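Local coordinates for protein ftsY (Mycoplasma mycoides, PDB 1ZU4) that is the SRP receptor FtsY, here as its NG fragment, which joins a helical bundle to an SRP54-type P-loop domain, at residues F37-E41 with S58-R62; K52-V57 with L274-E278; L105-V111 with D193-T199; V180-I184 with I219-V223. All blocks are in the same frame, centred on the assembly; numbering follows the deposited sequence.

Contact 1: F37-E41 with S58-R62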
loop_
_atom_site.group_PDB
_atom_site.type_symbol
_atom_site.label_atom_id
_atom_site.label_comp_id
_atom_site.label_asym_id
_atom_site.label_seq_id
_atom_site.Cartn_x
_atom_site.Cartn_y
_atom_site.Cartn_z
ATOM N N PHE A 37 24.046 0.383 21.126
ATOM C CA PHE A 37 22.620 0.591 20.914
ATOM C C PHE A 37 22.249 2.050 20.630
ATOM O O PHE A 37 21.363 2.303 19.860
ATOM C CB PHE A 37 21.754 -0.120 21.961
ATOM C CG PHE A 37 21.728 -1.612 21.776
ATOM C CD1 PHE A 37 22.558 -2.438 22.536
ATOM C CD2 PHE A 37 20.946 -2.189 20.780
ATOM C CE1 PHE A 37 22.577 -3.806 22.337
ATOM C CE2 PHE A 37 20.948 -3.576 20.589
ATOM C CZ PHE A 37 21.766 -4.378 21.355
ATOM N N GLU A 38 23.012 3.002 21.162
ATOM C CA GLU A 38 22.786 4.407 20.833
ATOM C C GLU A 38 23.089 4.671 19.369
ATOM O O GLU A 38 22.373 5.428 18.718
ATOM C CB GLU A 38 23.666 5.332 21.680
ATOM C CG GLU A 38 23.379 5.316 23.147
ATOM C CD GLU A 38 24.466 6.054 23.921
ATOM O OE1 GLU A 38 25.032 7.034 23.371
ATOM O OE2 GLU A 38 24.748 5.651 25.072
ATOM N N GLU A 39 24.182 4.065 18.884
ATOM C CA GLU A 39 24.592 4.222 17.493
ATOM C C GLU A 39 23.568 3.535 16.617
ATOM O O GLU A 39 23.196 4.078 15.611
ATOM C CB GLU A 39 25.966 3.600 17.208
ATOM C CG GLU A 39 27.164 4.204 17.957
ATOM C CD GLU A 39 27.464 5.638 17.576
ATOM O OE1 GLU A 39 27.054 6.097 16.485
ATOM O OE2 GLU A 39 28.108 6.317 18.402
ATOM N N LEU A 40 23.132 2.328 16.995
ATOM C CA LEU A 40 22.150 1.635 16.176
ATOM C C LEU A 40 20.857 2.430 16.083
ATOM O O LEU A 40 20.247 2.564 14.993
ATOM C CB LEU A 40 21.897 0.234 16.714
ATOM C CG LEU A 40 20.687 -0.522 16.100
ATOM C CD1 LEU A 40 21.000 -0.939 14.689
ATOM C CD2 LEU A 40 20.311 -1.752 16.955
ATOM N N GLU A 41 20.453 3.006 17.215
ATOM C CA GLU A 41 19.201 3.770 17.292
ATOM C C GLU A 41 19.268 4.950 16.366
ATOM O O GLU A 41 18.303 5.266 15.693
ATOM C CB GLU A 41 18.933 4.185 18.755
ATOM C CG GLU A 41 18.277 3.057 19.532
ATOM C CD GLU A 41 18.345 3.198 21.044
ATOM O OE1 GLU A 41 18.713 4.260 21.607
ATOM O OE2 GLU A 41 18.021 2.204 21.667
ATOM N N SER A 58 15.048 -1.609 18.393
ATOM C CA SER A 58 16.237 -1.624 19.261
ATOM C C SER A 58 16.060 -2.579 20.438
ATOM O O SER A 58 16.981 -3.354 20.743
ATOM C CB SER A 58 16.534 -0.228 19.788
ATOM O OG SER A 58 17.812 -0.207 20.436
ATOM N N ASN A 59 14.897 -2.544 21.086
ATOM C CA ASN A 59 14.654 -3.442 22.246
ATOM C C ASN A 59 14.672 -4.909 21.880
ATOM O O ASN A 59 15.266 -5.717 22.583
ATOM C CB ASN A 59 13.362 -3.103 22.977
ATOM C CG ASN A 59 13.485 -1.855 23.814
ATOM O OD1 ASN A 59 12.476 -1.228 24.157
ATOM N ND2 ASN A 59 14.713 -1.462 24.121
ATOM N N LEU A 60 14.027 -5.243 20.762
ATOM C CA LEU A 60 14.125 -6.577 20.179
ATOM C C LEU A 60 15.550 -7.058 19.848
ATOM O O LEU A 60 15.914 -8.181 20.187
ATOM C CB LEU A 60 13.237 -6.658 18.944
ATOM C CG LEU A 60 11.751 -6.867 19.263
ATOM C CD1 LEU A 60 10.930 -6.603 18.013
ATOM C CD2 LEU A 60 11.492 -8.273 19.884
ATOM N N VAL A 61 16.342 -6.218 19.167
ATOM C CA VAL A 61 17.748 -6.550 18.882
ATOM C C VAL A 61 18.511 -6.734 20.228
ATOM O O VAL A 61 19.235 -7.698 20.420
ATOM C CB VAL A 61 18.454 -5.463 18.064
ATOM C CG1 VAL A 61 19.968 -5.774 17.965
ATOM C CG2 VAL A 61 17.861 -5.351 16.634
ATOM N N ARG A 62 18.261 -5.849 21.182
ATOM C CA ARG A 62 18.918 -5.939 22.484
ATOM C C ARG A 62 18.526 -7.235 23.200
ATOM O O ARG A 62 19.344 -7.869 23.848
ATOM C CB ARG A 62 18.635 -4.658 23.294
ATOM C CG ARG A 62 18.962 -4.848 24.747
ATOM C CD ARG A 62 19.484 -3.638 25.461
ATOM N NE ARG A 62 19.219 -2.281 24.964
ATOM C CZ ARG A 62 20.073 -1.292 25.245
ATOM N NH1 ARG A 62 21.169 -1.590 25.919
ATOM N NH2 ARG A 62 19.868 -0.031 24.856
#
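The hydroxyl of Ser-58 donates to Glu-41 across the two helices, OG to OE2 at 2.7 Å. It meets the carboxylate on the anti lone pair of OE2, the side turned away from the other oxygen. With chi1 at -170° the hydroxyl points away from the backbone N of Ser-58 and toward the extended Glu-41 chain; the CG of Glu-41 also lies beside it, 3.4 Å from OG.

Next to this bond the guanidinium of Arg-62 lies nearly flat on the ring of Phe-37. The two planes are 25° apart and their centres 4.4 Å, so the guanidinium is stacked on the ring. The same arginine also places its CB 3.9 Å from the ring centroid; bends at chi2 and chi3 bring CB and the guanidinium over the same face of the ring. Arg-62 NH1 is taken by a salt bridge to Asp-34, which probably fixes the rotation of the head. NH2 stays 4.3 Å from Glu-41 OE2, too far for a salt bridge, although the opposite charges should still attract.

Val-61 CG1 comes in at the ring edge, 3.6 Å from CE2 of Phe-37, and meets Leu-40 CD2 tip to tip. Beyond it, Leu-78 and Ser-81 of helix 71-87 touch Val-61. With axes 10.8 Å apart and running roughly antiparallel at 141°, the pair is typical of the SRP54-type helical bundle.

Contact 2: K52-V57 with L274-E278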
loop_
_atom_site.group_PDB
_atom_site.type_symbol
_atom_site.label_atom_id
_atom_site.label_comp_id
_atom_site.label_asym_id
_atom_site.label_seq_id
_atom_site.Cartn_x
_atom_site.Cartn_y
_atom_site.Cartn_z
ATOM N N LYS A 52 8.696 5.400 17.929
ATOM C CA LYS A 52 8.147 4.258 18.623
ATOM C C LYS A 52 8.701 2.992 18.017
ATOM O O LYS A 52 8.980 2.049 18.730
ATOM C CB LYS A 52 6.605 4.240 18.576
ATOM C CG LYS A 52 5.973 5.418 19.329
ATOM C CD LYS A 52 4.541 5.103 19.784
ATOM C CE LYS A 52 4.117 5.986 20.986
ATOM N NZ LYS A 52 3.551 7.311 20.579
ATOM N N MET A 53 8.825 2.968 16.698
ATOM C CA MET A 53 9.399 1.814 15.973
ATOM C C MET A 53 10.899 1.652 16.214
ATOM O O MET A 53 11.368 0.537 16.374
ATOM C CB MET A 53 9.078 1.927 14.478
ATOM C CG MET A 53 7.594 1.487 14.125
ATOM S SD MET A 53 7.491 -0.338 14.371
ATOM C CE MET A 53 5.722 -0.642 14.084
ATOM N N VAL A 54 11.645 2.760 16.222
ATOM C CA VAL A 54 13.068 2.707 16.598
ATOM C C VAL A 54 13.202 2.017 17.949
ATOM O O VAL A 54 13.981 1.092 18.093
ATOM C CB VAL A 54 13.726 4.113 16.658
ATOM C CG1 VAL A 54 15.164 4.061 17.211
ATOM C CG2 VAL A 54 13.754 4.700 15.263
ATOM N N LEU A 55 12.410 2.469 18.922
ATOM C CA LEU A 55 12.429 1.905 20.263
ATOM C C LEU A 55 12.076 0.408 20.295
ATOM O O LEU A 55 12.754 -0.386 20.934
ATOM C CB LEU A 55 11.477 2.707 21.154
ATOM C CG LEU A 55 11.275 2.186 22.570
ATOM C CD1 LEU A 55 12.436 2.644 23.395
ATOM C CD2 LEU A 55 9.951 2.668 23.128
ATOM N N LYS A 56 11.011 0.023 19.623
ATOM C CA LYS A 56 10.605 -1.388 19.561
ATOM C C LYS A 56 11.669 -2.277 18.873
ATOM O O LYS A 56 11.984 -3.352 19.361
ATOM C CB LYS A 56 9.236 -1.525 18.869
ATOM C CG LYS A 56 8.624 -2.927 19.013
ATOM C CD LYS A 56 7.292 -3.106 18.257
ATOM C CE LYS A 56 6.103 -2.627 19.085
ATOM N NZ LYS A 56 6.058 -1.135 19.089
ATOM N N VAL A 57 12.254 -1.809 17.774
ATOM C CA VAL A 57 13.267 -2.602 17.045
ATOM C C VAL A 57 14.567 -2.727 17.860
ATOM O O VAL A 57 15.130 -3.810 17.987
ATOM C CB VAL A 57 13.502 -2.041 15.618
ATOM C CG1 VAL A 57 14.731 -2.703 14.948
ATOM C CG2 VAL A 57 12.277 -2.326 14.751
ATOM N N LEU A 274 7.088 0.506 8.354
ATOM C CA LEU A 274 6.932 0.444 9.788
ATOM C C LEU A 274 6.251 1.676 10.329
ATOM O O LEU A 274 5.526 1.588 11.290
ATOM C CB LEU A 274 8.284 0.253 10.470
ATOM C CG LEU A 274 8.989 -1.085 10.232
ATOM C CD1 LEU A 274 10.349 -1.087 10.965
ATOM C CD2 LEU A 274 8.115 -2.125 10.797
ATOM N N ALA A 275 6.547 2.827 9.751
ATOM C CA ALA A 275 5.872 4.060 10.101
ATOM C C ALA A 275 4.372 3.879 9.849
ATOM O O ALA A 275 3.569 4.304 10.660
ATOM C CB ALA A 275 6.450 5.271 9.271
ATOM N N ILE A 276 3.998 3.247 8.721
ATOM C CA ILE A 276 2.594 3.012 8.391
ATOM C C ILE A 276 1.925 2.118 9.463
ATOM O O ILE A 276 0.878 2.446 10.022
ATOM C CB ILE A 276 2.444 2.400 6.944
ATOM C CG1 ILE A 276 2.746 3.501 5.896
ATOM C CG2 ILE A 276 1.042 1.807 6.733
ATOM C CD1 ILE A 276 3.086 2.974 4.513
ATOM N N LYS A 277 2.541 0.975 9.717
ATOM C CA LYS A 277 2.079 0.043 10.737
ATOM C C LYS A 277 1.856 0.785 12.082
ATOM O O LYS A 277 0.820 0.605 12.702
ATOM C CB LYS A 277 3.124 -1.074 10.853
ATOM C CG LYS A 277 3.027 -1.961 12.064
ATOM C CD LYS A 277 1.692 -2.684 12.027
ATOM C CE LYS A 277 1.340 -3.213 13.405
ATOM N NZ LYS A 277 2.543 -3.714 14.168
ATOM N N GLU A 278 2.807 1.629 12.497
ATOM C CA GLU A 278 2.684 2.344 13.791
ATOM C C GLU A 278 1.565 3.393 13.768
ATOM O O GLU A 278 0.668 3.354 14.606
ATOM C CB GLU A 278 4.013 3.018 14.195
ATOM C CG GLU A 278 3.958 3.808 15.506
ATOM C CD GLU A 278 3.737 2.921 16.697
ATOM O OE1 GLU A 278 4.197 1.758 16.695
ATOM O OE2 GLU A 278 3.059 3.396 17.619
#
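Helices 52-57 and 274-278 cross at 103° with their axes 10.3 Å apart, and Met-53 and Leu-274 are the closest CA pair, at 6.8 Å. Met-53 buries more surface here than any other residue of the two segments. Its chain bends at chi2 (-70°): CG and SD lie against Leu-274, CG 3.5 Å from the carbonyl O of Leu-274 and SD near its CB and CD2, and CE reaches on to Lys-277 CG at 3.6 Å while staying near the Leu-274 carbonyl. The methionine crosses the aliphatic stem of Lys-277 at about a right angle, while the NZ of that lysine turns elsewhere, to the carbonyl oxygens of Tyr-86 and Asp-88.

On the more open side, Lys-52 lies across Glu-278 with its methylenes, CD 3.1 Å from OE2, and its amino end leads away. Lys-56 NZ approaches the other carboxylate oxygen, OE1 of Glu-278, only to 4.2 Å. Val-57 adds a loose apolar touch to Leu-274.

No hydrogen bond or salt bridge links the two segments. The helical bundle and the P-loop domain therefore meet here through van der Waals packing centred on the Met-53 side chain, and the lysines probably add only a diffuse electrostatic pull on Glu-278.

Contact 3: L105-V111 with D193-T199; sequences LNIFMLV and DLLLIDT
One face of the Phe-108 ring is covered by the CD1 methyl of Leu-194, 3.9 Å from the centroid and 17° off the ring normal, a CH-pi contact. Leu-196 CD2 approaches the ring obliquely and packs on Phe-108 CB. These residues lie on one face of two neighbouring parallel strands in the central sheet of the P-loop domain, under helix 118-131: Met-125 touches Phe-108 and Ala-126 touches Leu-196.

On the other face Ile-107 CG2 meets Ile-197 CD1 at 3.8 Å. The backbone ladder between the faces is regular, the strands only 14° from parallel: Leu-195 N bonds Asn-106 O, Phe-108 N bonds Leu-195 O, Ile-197 N bonds Phe-108 O and Leu-110 N bonds Ile-197 O, at 2.9 to 3.0 Å.

At the start of the ladder Asp-193 O accepts twice from Asn-106. The backbone N comes from above the carbonyl plane, whereas ND2 arrives at 3.1 Å nearly in line with the C=O bond. Asn-106 OD1 is held by Lys-101 N and Arg-104 NE, which should keep the amide from flipping.

Strand 106-111 runs on into what is probably a Walker A loop, whose Lys-118 NZ bonds Thr-199 O. A chi1 of 64° sets Thr-199 OG1 between its backbone N and carbonyl carbon, where it donates to Leu-110 O at 2.6 Å, in the carbonyl plane and on a lone pair.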
loop_
_atom_site.group_PDB
_atom_site.type_symbol
_atom_site.label_atom_id
_atom_site.label_comp_id
_atom_site.label_asym_id
_atom_site.label_seq_id
_atom_site.Cartn_x
_atom_site.Cartn_y
_atom_site.Cartn_z
ATOM N N LEU A 105 -18.925 -11.845 -6.648
ATOM C CA LEU A 105 -18.482 -10.602 -7.226
ATOM C C LEU A 105 -17.731 -9.823 -6.154
ATOM O O LEU A 105 -18.308 -9.287 -5.213
ATOM C CB LEU A 105 -19.660 -9.817 -7.813
ATOM C CG LEU A 105 -19.365 -8.378 -8.215
ATOM C CD1 LEU A 105 -18.368 -8.310 -9.289
ATOM C CD2 LEU A 105 -20.739 -7.776 -8.620
ATOM N N ASN A 106 -16.418 -9.821 -6.267
ATOM C CA ASN A 106 -15.587 -9.112 -5.308
ATOM C C ASN A 106 -15.675 -7.628 -5.660
ATOM O O ASN A 106 -15.671 -7.252 -6.826
ATOM C CB ASN A 106 -14.127 -9.622 -5.392
ATOM C CG ASN A 106 -14.018 -11.099 -5.091
ATOM O OD1 ASN A 106 -14.120 -11.498 -3.935
ATOM N ND2 ASN A 106 -13.912 -11.924 -6.142
ATOM N N ILE A 107 -15.767 -6.771 -4.654
ATOM C CA ILE A 107 -15.868 -5.345 -4.918
ATOM C C ILE A 107 -14.854 -4.585 -4.059
ATOM O O ILE A 107 -14.939 -4.625 -2.846
ATOM C CB ILE A 107 -17.315 -4.814 -4.674
ATOM C CG1 ILE A 107 -18.348 -5.616 -5.485
ATOM C CG2 ILE A 107 -17.361 -3.366 -5.041
ATOM C CD1 ILE A 107 -19.865 -5.245 -5.222
ATOM N N PHE A 108 -13.926 -3.874 -4.703
ATOM C CA PHE A 108 -12.899 -3.125 -3.993
ATOM C C PHE A 108 -13.022 -1.663 -4.350
ATOM O O PHE A 108 -13.120 -1.314 -5.547
ATOM C CB PHE A 108 -11.486 -3.537 -4.431
ATOM C CG PHE A 108 -11.134 -4.948 -4.161
ATOM C CD1 PHE A 108 -9.992 -5.477 -4.743
ATOM C CD2 PHE A 108 -11.934 -5.764 -3.330
ATOM C CE1 PHE A 108 -9.642 -6.813 -4.509
ATOM C CE2 PHE A 108 -11.599 -7.089 -3.081
ATOM C CZ PHE A 108 -10.453 -7.610 -3.620
ATOM N N MET A 109 -12.992 -0.797 -3.350
ATOM C CA MET A 109 -12.855 0.646 -3.650
ATOM C C MET A 109 -11.443 1.159 -3.479
ATOM O O MET A 109 -10.757 0.756 -2.593
ATOM C CB MET A 109 -13.741 1.457 -2.728
ATOM C CG MET A 109 -15.168 1.006 -2.703
ATOM S SD MET A 109 -16.050 2.132 -1.652
ATOM C CE MET A 109 -17.699 1.931 -2.368
ATOM N N LEU A 110 -11.012 2.081 -4.306
ATOM C CA LEU A 110 -9.745 2.717 -4.077
ATOM C C LEU A 110 -10.035 4.141 -3.608
ATOM O O LEU A 110 -10.935 4.799 -4.135
ATOM C CB LEU A 110 -8.894 2.724 -5.316
ATOM C CG LEU A 110 -8.166 1.455 -5.814
ATOM C CD1 LEU A 110 -6.798 1.459 -5.317
ATOM C CD2 LEU A 110 -8.849 0.121 -5.531
ATOM N N VAL A 111 -9.355 4.547 -2.541
ATOM C CA VAL A 111 -9.609 5.867 -1.920
ATOM C C VAL A 111 -8.299 6.570 -1.625
ATOM O O VAL A 111 -7.233 5.968 -1.717
ATOM C CB VAL A 111 -10.421 5.771 -0.602
ATOM C CG1 VAL A 111 -11.794 5.151 -0.842
ATOM C CG2 VAL A 111 -9.620 5.031 0.517
ATOM N N ASP A 193 -15.978 -11.016 -12.122
ATOM C CA ASP A 193 -15.356 -11.536 -10.904
ATOM C C ASP A 193 -14.927 -10.429 -9.949
ATOM O O ASP A 193 -14.828 -10.651 -8.765
ATOM C CB ASP A 193 -14.130 -12.358 -11.261
ATOM C CG ASP A 193 -14.464 -13.564 -12.083
ATOM O OD1 ASP A 193 -15.342 -14.358 -11.693
ATOM O OD2 ASP A 193 -13.843 -13.703 -13.154
ATOM N N LEU A 194 -14.645 -9.247 -10.481
ATOM C CA LEU A 194 -14.169 -8.133 -9.669
ATOM C C LEU A 194 -14.647 -6.824 -10.239
ATOM O O LEU A 194 -14.632 -6.608 -11.452
ATOM C CB LEU A 194 -12.643 -8.150 -9.584
ATOM C CG LEU A 194 -11.863 -6.936 -9.062
ATOM C CD1 LEU A 194 -12.076 -6.839 -7.576
ATOM C CD2 LEU A 194 -10.351 -7.062 -9.415
ATOM N N LEU A 195 -15.112 -5.970 -9.331
ATOM C CA LEU A 195 -15.473 -4.602 -9.658
ATOM C C LEU A 195 -14.511 -3.711 -8.877
ATOM O O LEU A 195 -14.489 -3.776 -7.669
ATOM C CB LEU A 195 -16.917 -4.275 -9.215
ATOM C CG LEU A 195 -17.389 -2.812 -9.421
ATOM C CD1 LEU A 195 -17.141 -2.334 -10.842
ATOM C CD2 LEU A 195 -18.861 -2.723 -9.065
ATOM N N LEU A 196 -13.761 -2.875 -9.575
ATOM C CA LEU A 196 -12.899 -1.895 -8.922
ATOM C C LEU A 196 -13.523 -0.543 -9.074
ATOM O O LEU A 196 -13.891 -0.160 -10.182
ATOM C CB LEU A 196 -11.499 -1.906 -9.566
ATOM C CG LEU A 196 -10.681 -3.183 -9.267
ATOM C CD1 LEU A 196 -9.509 -3.328 -10.244
ATOM C CD2 LEU A 196 -10.116 -3.088 -7.901
ATOM N N ILE A 197 -13.647 0.189 -7.950
ATOM C CA ILE A 197 -14.273 1.509 -7.954
ATOM C C ILE A 197 -13.302 2.626 -7.612
ATOM O O ILE A 197 -12.760 2.700 -6.506
ATOM C CB ILE A 197 -15.439 1.576 -6.964
ATOM C CG1 ILE A 197 -16.405 0.437 -7.275
ATOM C CG2 ILE A 197 -16.083 3.010 -6.958
ATOM C CD1 ILE A 197 -17.429 0.218 -6.282
ATOM N N ASP A 198 -13.142 3.527 -8.561
ATOM C CA ASP A 198 -12.357 4.697 -8.378
ATOM C C ASP A 198 -13.211 5.735 -7.679
ATOM O O ASP A 198 -14.391 5.870 -7.964
ATOM C CB ASP A 198 -11.926 5.226 -9.745
ATOM C CG ASP A 198 -10.824 6.263 -9.655
ATOM O OD1 ASP A 198 -10.486 6.802 -10.742
ATOM O OD2 ASP A 198 -10.291 6.511 -8.525
ATOM N N THR A 199 -12.599 6.486 -6.777
ATOM C CA THR A 199 -13.300 7.547 -6.046
ATOM C C THR A 199 -12.479 8.819 -6.037
ATOM O O THR A 199 -11.231 8.800 -6.155
ATOM C CB THR A 199 -13.614 7.103 -4.547
ATOM O OG1 THR A 199 -12.386 6.891 -3.822
ATOM C CG2 THR A 199 -14.396 5.825 -4.519
#

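Contact 4: V180-I184 with I219-V223; sequences VFDAI and IIQQV
Ile-184 and Ile-220 cross at about a right angle, CG1 of the first 3.6 Å from CG2 of the second. They join helix 176-189 to helix 206-221, two neighbours in the helical layer on one side of the sheet in this P-loop alpha/beta fold.

Ile-184 also reaches toward Val-223 tip to tip, its CG2 3.7 Å from the valine CG2. The two branches of this isoleucine thus divide the work: CG1 turns to Ile-220 and CG2 to Val-223, while CD1 lies near both. Its chi1 of -104° is well away from a staggered value, so the fit appears to cost some torsional strain.

One turn earlier, Val-180 meets Ile-219 and Ile-220 obliquely. Its CG1, turned from the backbone N by a chi1 of 170°, is 3.7 Å from Ile-220 CG2 and 4.1 Å from Ile-219 CG2. The CG2 methyl of Ile-220 thus touches both Val-180 and Ile-184.

Beneath this row lies the sheet: Ile-184 and Ile-220 both touch Ile-107, and Val-180 touches Ile-197. No hydrogen bond crosses between the segments, and the side chains meet through methyl and methylene carbons. Toward the surface the seam is closed by Ile-219, which extends past Val-180 to the backbone and root of Phe-181; its CD1 lies 4.1 Å from Phe-181 CB.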
loop_
_atom_site.group_PDB
_atom_site.type_symbol
_atom_site.label_atom_id
_atom_site.label_comp_id
_atom_site.label_asym_id
_atom_site.label_seq_id
_atom_site.Cartn_x
_atom_site.Cartn_y
_atom_site.Cartn_z
ATOM N N VAL A 180 -21.508 4.020 -10.316
ATOM C CA VAL A 180 -21.545 2.771 -9.516
ATOM C C VAL A 180 -22.843 2.031 -9.783
ATOM O O VAL A 180 -22.820 0.839 -10.037
ATOM C CB VAL A 180 -21.251 3.054 -8.059
ATOM C CG1 VAL A 180 -21.535 1.829 -7.164
ATOM C CG2 VAL A 180 -19.798 3.537 -7.939
ATOM N N PHE A 181 -23.974 2.735 -9.807
ATOM C CA PHE A 181 -25.239 2.099 -10.244
ATOM C C PHE A 181 -25.106 1.372 -11.597
ATOM O O PHE A 181 -25.496 0.194 -11.748
ATOM C CB PHE A 181 -26.399 3.140 -10.296
ATOM C CG PHE A 181 -27.722 2.567 -10.757
ATOM C CD1 PHE A 181 -28.740 2.327 -9.847
ATOM C CD2 PHE A 181 -27.952 2.298 -12.109
ATOM C CE1 PHE A 181 -29.954 1.817 -10.255
ATOM C CE2 PHE A 181 -29.188 1.780 -12.542
ATOM C CZ PHE A 181 -30.185 1.540 -11.601
ATOM N N ASP A 182 -24.537 2.050 -12.587
ATOM C CA ASP A 182 -24.363 1.402 -13.891
ATOM C C ASP A 182 -23.418 0.203 -13.873
ATOM O O ASP A 182 -23.715 -0.854 -14.467
ATOM C CB ASP A 182 -23.917 2.418 -14.943
ATOM C CG ASP A 182 -25.058 3.341 -15.357
ATOM O OD1 ASP A 182 -26.249 2.985 -15.110
ATOM O OD2 ASP A 182 -24.753 4.393 -15.969
ATOM N N ALA A 183 -22.307 0.345 -13.169
ATOM C CA ALA A 183 -21.321 -0.765 -13.056
ATOM C C ALA A 183 -21.850 -2.022 -12.339
ATOM O O ALA A 183 -21.620 -3.176 -12.777
ATOM C CB ALA A 183 -20.048 -0.237 -12.376
ATOM N N ILE A 184 -22.572 -1.810 -11.241
ATOM C CA ILE A 184 -23.033 -2.937 -10.464
ATOM C C ILE A 184 -23.964 -3.827 -11.267
ATOM O O ILE A 184 -23.868 -5.055 -11.169
ATOM C CB ILE A 184 -23.609 -2.524 -9.111
ATOM C CG1 ILE A 184 -22.591 -2.838 -8.020
ATOM C CG2 ILE A 184 -24.921 -3.238 -8.841
ATOM C CD1 ILE A 184 -22.639 -4.293 -7.482
ATOM N N ILE A 219 -25.815 1.064 -2.795
ATOM C CA ILE A 219 -26.042 0.431 -4.094
ATOM C C ILE A 219 -25.454 -0.990 -4.148
ATOM O O ILE A 219 -26.102 -1.934 -4.667
ATOM C CB ILE A 219 -25.424 1.283 -5.260
ATOM C CG1 ILE A 219 -26.371 2.440 -5.575
ATOM C CG2 ILE A 219 -25.339 0.433 -6.540
ATOM C CD1 ILE A 219 -25.753 3.583 -6.257
ATOM N N ILE A 220 -24.220 -1.127 -3.654
ATOM C CA ILE A 220 -23.488 -2.389 -3.827
ATOM C C ILE A 220 -23.946 -3.474 -2.835
ATOM O O ILE A 220 -24.046 -4.650 -3.210
ATOM C CB ILE A 220 -21.928 -2.223 -3.900
ATOM C CG1 ILE A 220 -21.323 -1.901 -2.526
ATOM C CG2 ILE A 220 -21.524 -1.163 -4.958
ATOM C CD1 ILE A 220 -19.892 -1.383 -2.585
ATOM N N GLN A 221 -24.267 -3.071 -1.614
ATOM C CA GLN A 221 -24.719 -4.011 -0.579
ATOM C C GLN A 221 -26.062 -4.692 -0.897
ATOM O O GLN A 221 -26.398 -5.722 -0.301
ATOM C CB GLN A 221 -24.717 -3.324 0.772
ATOM C CG GLN A 221 -23.325 -2.912 1.184
ATOM C CD GLN A 221 -23.302 -2.059 2.383
ATOM O OE1 GLN A 221 -24.253 -1.370 2.654
ATOM N NE2 GLN A 221 -22.179 -2.053 3.112
ATOM N N GLN A 222 -26.803 -4.140 -1.857
ATOM C CA GLN A 222 -28.004 -4.821 -2.371
ATOM C C GLN A 222 -27.633 -6.056 -3.169
ATOM O O GLN A 222 -28.441 -6.978 -3.302
ATOM C CB GLN A 222 -28.819 -3.901 -3.286
ATOM C CG GLN A 222 -29.537 -2.786 -2.527
ATOM C CD GLN A 222 -30.294 -1.931 -3.476
ATOM O OE1 GLN A 222 -31.240 -2.390 -4.105
ATOM N NE2 GLN A 222 -29.864 -0.686 -3.633
ATOM N N VAL A 223 -26.416 -6.078 -3.706
ATOM C CA VAL A 223 -25.957 -7.217 -4.509
ATOM C C VAL A 223 -25.030 -8.175 -3.713
ATOM O O VAL A 223 -25.067 -9.412 -3.888
ATOM C CB VAL A 223 -25.325 -6.724 -5.824
ATOM C CG1 VAL A 223 -24.971 -7.838 -6.675
ATOM C CG2 VAL A 223 -26.319 -5.825 -6.570
#

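Overall arrangement
Contacts 1 and 2 share helix 51-64: its later part faces helix 34-46 inside the helical bundle, its earlier part helix 272-280 of the P-loop domain. Their centres are about 13 Å apart, and they touch where Glu-41 meets Val-54. Contacts 3 and 4, a strand pair and two helices covering one face of it, lie on the opposite side of the chain's centre, their centres about 11 Å apart; they touch through Ile-107. Within each of these two pairs of contacts the segments alternate along the chain. Contacts 3 and 4 fall between the halves of contact 2. Contacts 1 and 4, about 51 Å between centres, span the elongated molecule, with contact 2 as one of the joints between bundle and P-loop domain.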